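Local atomic coordinates of peptidoglycan synthetase penicillin-binding protein 3 (PDB entry 4YE5), a protein that probably binds penicillin and is thought to cross-link peptidoglycan strands as a transpeptidase in cell-wall synthesis. Residues Glu491-Asn496 with Val522-Gln527; Gln45-Tyr50 with Ser145-Tyr150; Thr310-Val315 with Ser343-Val348. All blocks are in the same frame, centred on the assembly; numbering follows the deposited sequence.

Contact 1 of 3, residues Glu491-Asn496 with Val522-Gln527; sequences EVAGAN and VLKDPQ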
# COMPACT_ATOMS: atom_id res chain seq x y z
N GLU A 491 22.66 10.12 -8.11
CA GLU A 491 22.07 11.16 -8.94
C GLU A 491 20.69 10.72 -9.45
O GLU A 491 20.49 9.55 -9.81
CB GLU A 491 22.98 11.51 -10.13
CG GLU A 491 22.44 12.67 -10.94
CD GLU A 491 23.33 13.03 -12.12
OE1 GLU A 491 24.47 12.50 -12.20
OE2 GLU A 491 22.89 13.85 -12.96
N VAL A 492 19.75 11.65 -9.42
CA VAL A 492 18.41 11.44 -9.95
C VAL A 492 18.09 12.62 -10.87
O VAL A 492 18.94 13.48 -11.11
CB VAL A 492 17.34 11.30 -8.82
CG1 VAL A 492 17.61 10.02 -7.98
CG2 VAL A 492 17.31 12.55 -7.90
N ALA A 493 16.87 12.64 -11.40
CA ALA A 493 16.43 13.65 -12.36
C ALA A 493 16.55 15.05 -11.75
O ALA A 493 16.01 15.32 -10.67
CB ALA A 493 14.98 13.36 -12.78
N GLY A 494 17.30 15.92 -12.42
CA GLY A 494 17.52 17.27 -11.92
C GLY A 494 16.24 18.09 -11.80
O GLY A 494 15.40 18.06 -12.70
N ALA A 495 16.09 18.82 -10.70
CA ALA A 495 14.85 19.56 -10.45
C ALA A 495 15.12 20.77 -9.58
O ALA A 495 16.15 20.84 -8.90
CB ALA A 495 13.81 18.66 -9.75
N ASN A 496 14.20 21.72 -9.65
CA ASN A 496 14.20 22.92 -8.81
C ASN A 496 15.50 23.73 -8.84
O ASN A 496 16.00 24.14 -7.79
CB ASN A 496 13.84 22.58 -7.36
CG ASN A 496 12.61 21.70 -7.27
OD1 ASN A 496 12.64 20.62 -6.66
ND2 ASN A 496 11.51 22.15 -7.87
N VAL A 522 14.46 7.69 2.13
CA VAL A 522 15.06 8.28 0.94
C VAL A 522 14.60 9.73 0.83
O VAL A 522 13.40 9.99 0.84
CB VAL A 522 14.64 7.52 -0.35
CG1 VAL A 522 15.37 8.08 -1.55
CG2 VAL A 522 14.92 6.01 -0.18
N LEU A 523 15.55 10.67 0.73
CA LEU A 523 15.23 12.09 0.60
C LEU A 523 15.87 12.63 -0.66
O LEU A 523 17.03 12.33 -0.94
CB LEU A 523 15.79 12.89 1.80
CG LEU A 523 15.44 12.36 3.20
CD1 LEU A 523 16.20 13.19 4.25
CD2 LEU A 523 13.93 12.44 3.46
N LYS A 524 15.13 13.45 -1.40
CA LYS A 524 15.67 14.08 -2.60
C LYS A 524 16.16 15.49 -2.30
O LYS A 524 15.43 16.30 -1.74
CB LYS A 524 14.65 14.13 -3.73
CG LYS A 524 15.23 14.75 -5.03
CD LYS A 524 14.27 14.60 -6.23
CE LYS A 524 14.83 15.39 -7.44
NZ LYS A 524 14.16 15.01 -8.74
N ASP A 525 17.42 15.75 -2.65
CA ASP A 525 18.04 17.05 -2.45
C ASP A 525 17.88 17.64 -1.03
O ASP A 525 17.44 18.79 -0.89
CB ASP A 525 17.49 18.04 -3.49
CG ASP A 525 17.99 17.72 -4.90
OD1 ASP A 525 19.11 17.19 -5.04
OD2 ASP A 525 17.25 18.01 -5.88
N PRO A 526 18.23 16.87 0.02
CA PRO A 526 18.16 17.47 1.36
C PRO A 526 19.19 18.60 1.54
O PRO A 526 20.25 18.55 0.94
CB PRO A 526 18.51 16.30 2.29
CG PRO A 526 19.38 15.41 1.45
CD PRO A 526 18.78 15.50 0.06
N GLN A 527 18.85 19.61 2.33
CA GLN A 527 19.73 20.74 2.61
C GLN A 527 20.11 20.68 4.08
O GLN A 527 19.50 19.95 4.84
CB GLN A 527 18.97 22.04 2.37
CG GLN A 527 18.31 22.13 1.00
CD GLN A 527 19.34 22.20 -0.11
OE1 GLN A 527 20.19 23.08 -0.11
NE2 GLN A 527 19.28 21.25 -1.05
O HOH W 1 15.31 19.59 -5.89

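Contact 2 of 3, residues Gln45-Tyr50 with Ser145-Tyr150; sequences QSVERY and SNERLY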
# COMPACT_ATOMS: atom_id res chain seq x y z
N GLN A 45 -14.69 3.57 4.92
CA GLN A 45 -16.00 2.92 4.95
C GLN A 45 -17.07 3.71 4.24
O GLN A 45 -17.01 4.95 4.15
CB GLN A 45 -16.44 2.59 6.38
CG GLN A 45 -16.67 3.78 7.26
CD GLN A 45 -17.40 3.39 8.54
OE1 GLN A 45 -18.35 2.61 8.51
NE2 GLN A 45 -16.96 3.93 9.66
N SER A 46 -18.06 2.99 3.73
CA SER A 46 -19.12 3.59 2.93
C SER A 46 -20.34 3.92 3.80
O SER A 46 -20.61 3.26 4.80
CB SER A 46 -19.51 2.64 1.79
OG SER A 46 -18.42 2.43 0.90
N VAL A 47 -21.06 4.96 3.41
CA VAL A 47 -22.27 5.39 4.11
C VAL A 47 -23.47 4.72 3.45
O VAL A 47 -23.69 4.90 2.25
CB VAL A 47 -22.47 6.92 3.97
CG1 VAL A 47 -23.60 7.40 4.87
CG2 VAL A 47 -21.16 7.66 4.28
N GLU A 48 -24.23 3.94 4.21
CA GLU A 48 -25.43 3.31 3.66
C GLU A 48 -26.61 4.28 3.61
O GLU A 48 -27.32 4.44 4.59
CB GLU A 48 -25.81 2.05 4.44
CG GLU A 48 -26.90 1.24 3.71
CD GLU A 48 -27.55 0.17 4.59
OE1 GLU A 48 -27.05 -0.07 5.70
OE2 GLU A 48 -28.57 -0.42 4.16
N ARG A 49 -26.80 4.92 2.46
CA ARG A 49 -27.97 5.75 2.19
C ARG A 49 -28.49 5.36 0.81
O ARG A 49 -27.80 4.67 0.04
CB ARG A 49 -27.61 7.24 2.18
CG ARG A 49 -26.83 7.71 3.40
CD ARG A 49 -27.63 7.59 4.69
NE ARG A 49 -28.60 8.66 4.82
CZ ARG A 49 -28.98 9.19 5.97
NH1 ARG A 49 -28.48 8.73 7.11
NH2 ARG A 49 -29.87 10.18 5.99
N TYR A 50 -29.71 5.80 0.48
CA TYR A 50 -30.36 5.36 -0.75
C TYR A 50 -31.03 6.49 -1.50
O TYR A 50 -31.52 7.45 -0.91
CB TYR A 50 -31.41 4.29 -0.43
CG TYR A 50 -30.80 3.03 0.12
CD1 TYR A 50 -30.32 2.05 -0.73
CD2 TYR A 50 -30.70 2.83 1.49
CE1 TYR A 50 -29.76 0.89 -0.24
CE2 TYR A 50 -30.13 1.66 2.00
CZ TYR A 50 -29.66 0.70 1.12
OH TYR A 50 -29.10 -0.48 1.59
N SER A 145 -26.28 4.57 -2.34
CA SER A 145 -25.35 5.66 -2.64
C SER A 145 -23.92 5.15 -2.42
O SER A 145 -23.71 4.15 -1.72
CB SER A 145 -25.57 6.87 -1.74
OG SER A 145 -24.32 7.17 -1.08
N ASN A 146 -22.94 5.83 -2.99
CA ASN A 146 -21.57 5.32 -2.91
C ASN A 146 -20.58 6.21 -2.19
O ASN A 146 -19.36 6.08 -2.39
CB ASN A 146 -21.03 4.98 -4.30
CG ASN A 146 -21.83 3.89 -4.97
OD1 ASN A 146 -21.74 2.72 -4.61
ND2 ASN A 146 -22.64 4.28 -5.95
N GLU A 147 -21.10 7.09 -1.35
CA GLU A 147 -20.24 7.94 -0.55
C GLU A 147 -19.23 7.11 0.26
O GLU A 147 -19.61 6.15 0.93
CB GLU A 147 -21.05 8.84 0.38
CG GLU A 147 -20.18 9.87 1.12
CD GLU A 147 -20.99 10.85 1.96
OE1 GLU A 147 -22.06 10.46 2.49
OE2 GLU A 147 -20.56 12.01 2.10
N ARG A 148 -17.95 7.49 0.19
CA ARG A 148 -16.88 6.76 0.87
C ARG A 148 -16.16 7.72 1.81
O ARG A 148 -15.69 8.78 1.39
CB ARG A 148 -15.88 6.23 -0.18
CG ARG A 148 -14.79 5.25 0.33
CD ARG A 148 -15.36 3.88 0.59
NE ARG A 148 -14.36 2.82 0.74
CZ ARG A 148 -14.58 1.66 1.36
NH1 ARG A 148 -15.78 1.43 1.90
NH2 ARG A 148 -13.63 0.73 1.44
N LEU A 149 -16.09 7.37 3.10
CA LEU A 149 -15.46 8.25 4.08
C LEU A 149 -14.16 7.65 4.61
O LEU A 149 -14.07 6.43 4.84
CB LEU A 149 -16.39 8.52 5.27
CG LEU A 149 -17.76 9.14 4.96
CD1 LEU A 149 -18.58 9.33 6.24
CD2 LEU A 149 -17.60 10.47 4.21
N TYR A 150 -13.19 8.52 4.83
CA TYR A 150 -11.88 8.10 5.34
C TYR A 150 -11.64 8.88 6.62
O TYR A 150 -11.27 10.04 6.57
CB TYR A 150 -10.81 8.42 4.30
CG TYR A 150 -11.03 7.70 2.99
CD1 TYR A 150 -11.80 8.27 1.97
CD2 TYR A 150 -10.49 6.43 2.77
CE1 TYR A 150 -12.02 7.60 0.77
CE2 TYR A 150 -10.69 5.77 1.57
CZ TYR A 150 -11.46 6.36 0.58
OH TYR A 150 -11.66 5.68 -0.60
O HOH W 2 -18.38 3.33 -1.59
O HOH W 3 -22.80 2.78 0.47

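Contact 3 of 3, residues Thr310-Val315 with Ser343-Val348; sequences TVPNTV and SNVGMV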
# COMPACT_ATOMS: atom_id res chain seq x y z
N THR A 310 44.82 -3.36 0.59
CA THR A 310 45.37 -2.02 0.45
C THR A 310 44.57 -1.31 -0.62
O THR A 310 44.57 -1.71 -1.78
CB THR A 310 46.85 -2.07 0.03
OG1 THR A 310 47.60 -2.79 1.02
CG2 THR A 310 47.42 -0.65 -0.09
N VAL A 311 43.87 -0.26 -0.22
CA VAL A 311 42.90 0.37 -1.11
C VAL A 311 43.35 1.78 -1.43
O VAL A 311 43.25 2.67 -0.59
CB VAL A 311 41.49 0.39 -0.45
CG1 VAL A 311 40.43 0.81 -1.45
CG2 VAL A 311 41.15 -0.97 0.12
N PRO A 312 43.86 1.99 -2.65
CA PRO A 312 44.32 3.31 -3.11
C PRO A 312 43.11 4.15 -3.43
O PRO A 312 42.00 3.61 -3.41
CB PRO A 312 45.12 2.98 -4.37
CG PRO A 312 44.46 1.76 -4.92
CD PRO A 312 43.95 0.97 -3.72
N ASN A 313 43.25 5.44 -3.71
CA ASN A 313 42.03 6.21 -3.94
C ASN A 313 41.51 6.13 -5.37
O ASN A 313 40.42 6.59 -5.67
CB ASN A 313 42.13 7.66 -3.45
CG ASN A 313 42.63 8.60 -4.51
OD1 ASN A 313 41.94 9.54 -4.88
ND2 ASN A 313 43.83 8.36 -5.01
N THR A 314 42.29 5.53 -6.26
CA THR A 314 41.75 5.20 -7.57
C THR A 314 42.25 3.84 -7.99
O THR A 314 43.27 3.38 -7.50
CB THR A 314 42.17 6.20 -8.67
OG1 THR A 314 43.55 5.98 -9.00
CG2 THR A 314 41.96 7.64 -8.21
N VAL A 315 41.53 3.20 -8.90
CA VAL A 315 42.05 2.01 -9.54
C VAL A 315 41.60 1.99 -10.99
O VAL A 315 40.49 2.41 -11.32
CB VAL A 315 41.66 0.71 -8.80
CG1 VAL A 315 40.17 0.46 -8.90
CG2 VAL A 315 42.45 -0.48 -9.34
N SER A 343 33.76 2.27 0.03
CA SER A 343 34.80 2.36 -0.99
C SER A 343 34.47 1.58 -2.26
O SER A 343 34.58 0.35 -2.30
CB SER A 343 36.14 1.90 -0.43
OG SER A 343 37.13 1.83 -1.46
N ASN A 344 34.07 2.32 -3.29
CA ASN A 344 33.89 1.79 -4.64
C ASN A 344 35.15 1.09 -5.10
O ASN A 344 35.10 0.01 -5.69
CB ASN A 344 33.58 2.91 -5.62
CG ASN A 344 32.35 3.69 -5.24
OD1 ASN A 344 31.49 3.19 -4.54
ND2 ASN A 344 32.27 4.94 -5.70
N VAL A 345 36.28 1.72 -4.83
CA VAL A 345 37.56 1.20 -5.29
C VAL A 345 37.82 -0.15 -4.62
O VAL A 345 38.15 -1.12 -5.29
CB VAL A 345 38.72 2.19 -5.02
CG1 VAL A 345 40.07 1.53 -5.29
CG2 VAL A 345 38.55 3.47 -5.88
N GLY A 346 37.62 -0.22 -3.31
CA GLY A 346 37.73 -1.49 -2.60
C GLY A 346 36.84 -2.59 -3.17
O GLY A 346 37.26 -3.74 -3.26
N MSE A 347 35.62 -2.23 -3.56
CA MSE A 347 34.69 -3.21 -4.11
C MSE A 347 35.18 -3.75 -5.45
O MSE A 347 35.08 -4.94 -5.73
CB MSE A 347 33.29 -2.60 -4.29
CG MSE A 347 32.53 -2.31 -2.99
SE MSE A 347 32.24 -3.92 -1.92
CE MSE A 347 30.81 -4.79 -2.92
N VAL A 348 35.71 -2.86 -6.27
CA VAL A 348 36.29 -3.28 -7.55
C VAL A 348 37.46 -4.23 -7.36
O VAL A 348 37.55 -5.26 -8.03
CB VAL A 348 36.72 -2.06 -8.39
CG1 VAL A 348 37.64 -2.49 -9.56
CG2 VAL A 348 35.48 -1.30 -8.85

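Contact 1 of 3, residues Glu491-Asn496 with Val522-Gln527
The flat group at the centre of this contact is the carbonyl of Ala493, and NZ of Lys524 meets it in its plane, 2.7 Å from O of Ala493, with a C=O...N angle of 154°. Two methyl-bearing neighbours line the lysine chain. CG2 of Val492 rests 3.8 Å from CE of Lys524, the two side chains meeting at a slant, while CB of Ala495 approaches NZ of Lys524 at 3.8 Å. The lysine reaches so far because its chain is extended throughout, with CG opposite the backbone N (chi1 -178°). The second flat group, the carboxylate of Asp525, is held from strand 501-510: OD1 bonds to the backbone N of Ile502 and OD2 to OG of Ser501, a pairing that fixes its rotation. A water also sits 2.5 Å from OD2 of Asp525 and 3.0 Å from OD1 of Asn496, although it has more acceptors in reach than protons to give, so a bridge through both is uncertain. At the third flat group, the amide of Gln527, the acceptor lies close to the amide plane: NE2 donates to O of Asp525 at 3.1 Å, yet approaches that carbonyl from above its plane. Burial of Lys524 makes its bond to a main-chain oxygen notable, since the carbonyl dipole would be expected to stabilise a positive amine. The CA atoms of Val492 and Lys524 are 8.3 Å apart because strand 501-510 runs between their strands, and the lysine also touches Ser501 there. Such reach across a middle strand joins the ends of strands 484-492 and 517-524 in the five-stranded antiparallel sheet of the transpeptidase domain, the sheet characteristic of the penicillin-binding protein and beta-lactamase fold.

Contact 2 of 3, residues Gln45-Tyr50 with Ser145-Tyr150
Ser46 and Arg148 face each other as a non-hydrogen-bonded antiparallel pair, and their side chains share one face of the sheet. The arginine chain bends at chi2 (75°), which brings NH1 of Arg148 back to OG of Ser46 at 3.0 Å; the hydroxyl lies near the guanidinium edge, 26° out of its plane, and the backbone N of Gln45 lies over one face. NE of Arg148 forms a salt bridge with OE2 of Glu174, and NH2 bonds to O of Gly33. Val47 and Glu147 run alongside each other in the same direction, with CG2 of Val47 3.4 Å from OE1 of Glu147. That same methyl meets CD1 of Leu149 at 3.6 Å, aslant. The backbones supply the frame: Gln45 and Leu149 exchange two bonds, from N of Leu149 to O of Gln45 at 2.8 Å and from N of Gln45 to O of Leu149 at 2.9 Å. Next, N of Val47 donates to O of Glu147 at 3.1 Å. Further along, N of Ser145 donates to O of Arg49 at 2.8 Å, and a water donates to O of Val47 and O of Ser145. The short strand 148-149 thus forms the outermost member of a mixed sheet beside strand 42-46, while Tyr50 packs against strand 140-144 and helix 125-132.

Contact 3 of 3, residues Thr310-Val315 with Ser343-Val348
Val311, at the end of strand 308-311, sends CG1 into the first turn of the helix, 3.5 Å from both OG of Ser343 and the backbone N of Gly346; its chi1 of -170° puts that methyl opposite the backbone N. The methyl therefore lies against a capping bond, because OG of Ser343 accepts from N of Gly346 at 2.8 Å with an N-H...O angle of 163°. Next, Pro312 contributes mainly its carbonyl: O of Pro312 is 3.4 Å from CG1 of Val345, an approach without a hydrogen bond. Asn313 follows suit, its backbone O lying 3.6 Å from CG2 of Val345. The two branches of Val345 are thus divided between successive carbonyls of the turn. Thr314 adds its CA, near CG2 of Val345, while its own CB points away from the helix. Val315 turns back towards it: CG1 of Val315 is 3.8 Å from CG1 of Val345 and 3.9 Å from CG1 of Val348. Past Val345 it runs in the opposite sense, whereas Val348 is met at a slant. No hydrogen bond crosses between the segments; valine methyls pack on one another and on backbone polar atoms, with Val345 filling the bend between two strands that pair with different partners, 331-334 and 320-323. Asp324 ties down the helix start, its carboxylate bonding to OG of Ser343 through OD2 and to N of Val345 through OD1. The Ser343 hydroxyl thus takes part in two bonds. Asn344, whose OD1 bonds to NZ of Lys290 of a probable SxxK motif, is consistent with the asparagine of the SxN motif bordering the active-site cleft of penicillin-binding transpeptidases, and Ser343, the N-cap, with its middle residue.

Along the chain the order is contact 2, contact 3, contact 1, each closing before the next opens. Contact 2 belongs to the dimerisation domain, the other two to the transpeptidase domain. Contacts 1 and 3 have centres about 27 Å apart, with nearest atoms about 11 Å apart; they sit on the same side of the chain's centre, one on the five-stranded antiparallel sheet, the other on helix 344-350 and two small two-stranded antiparallel sheets. Contact 2, on the mixed sheet, is about 40 Å from contact 1 and about 61 Å from contact 3, centre to centre. These separations document an elongated molecule whose probable catalytic part stands well apart from 45-50 and 145-150.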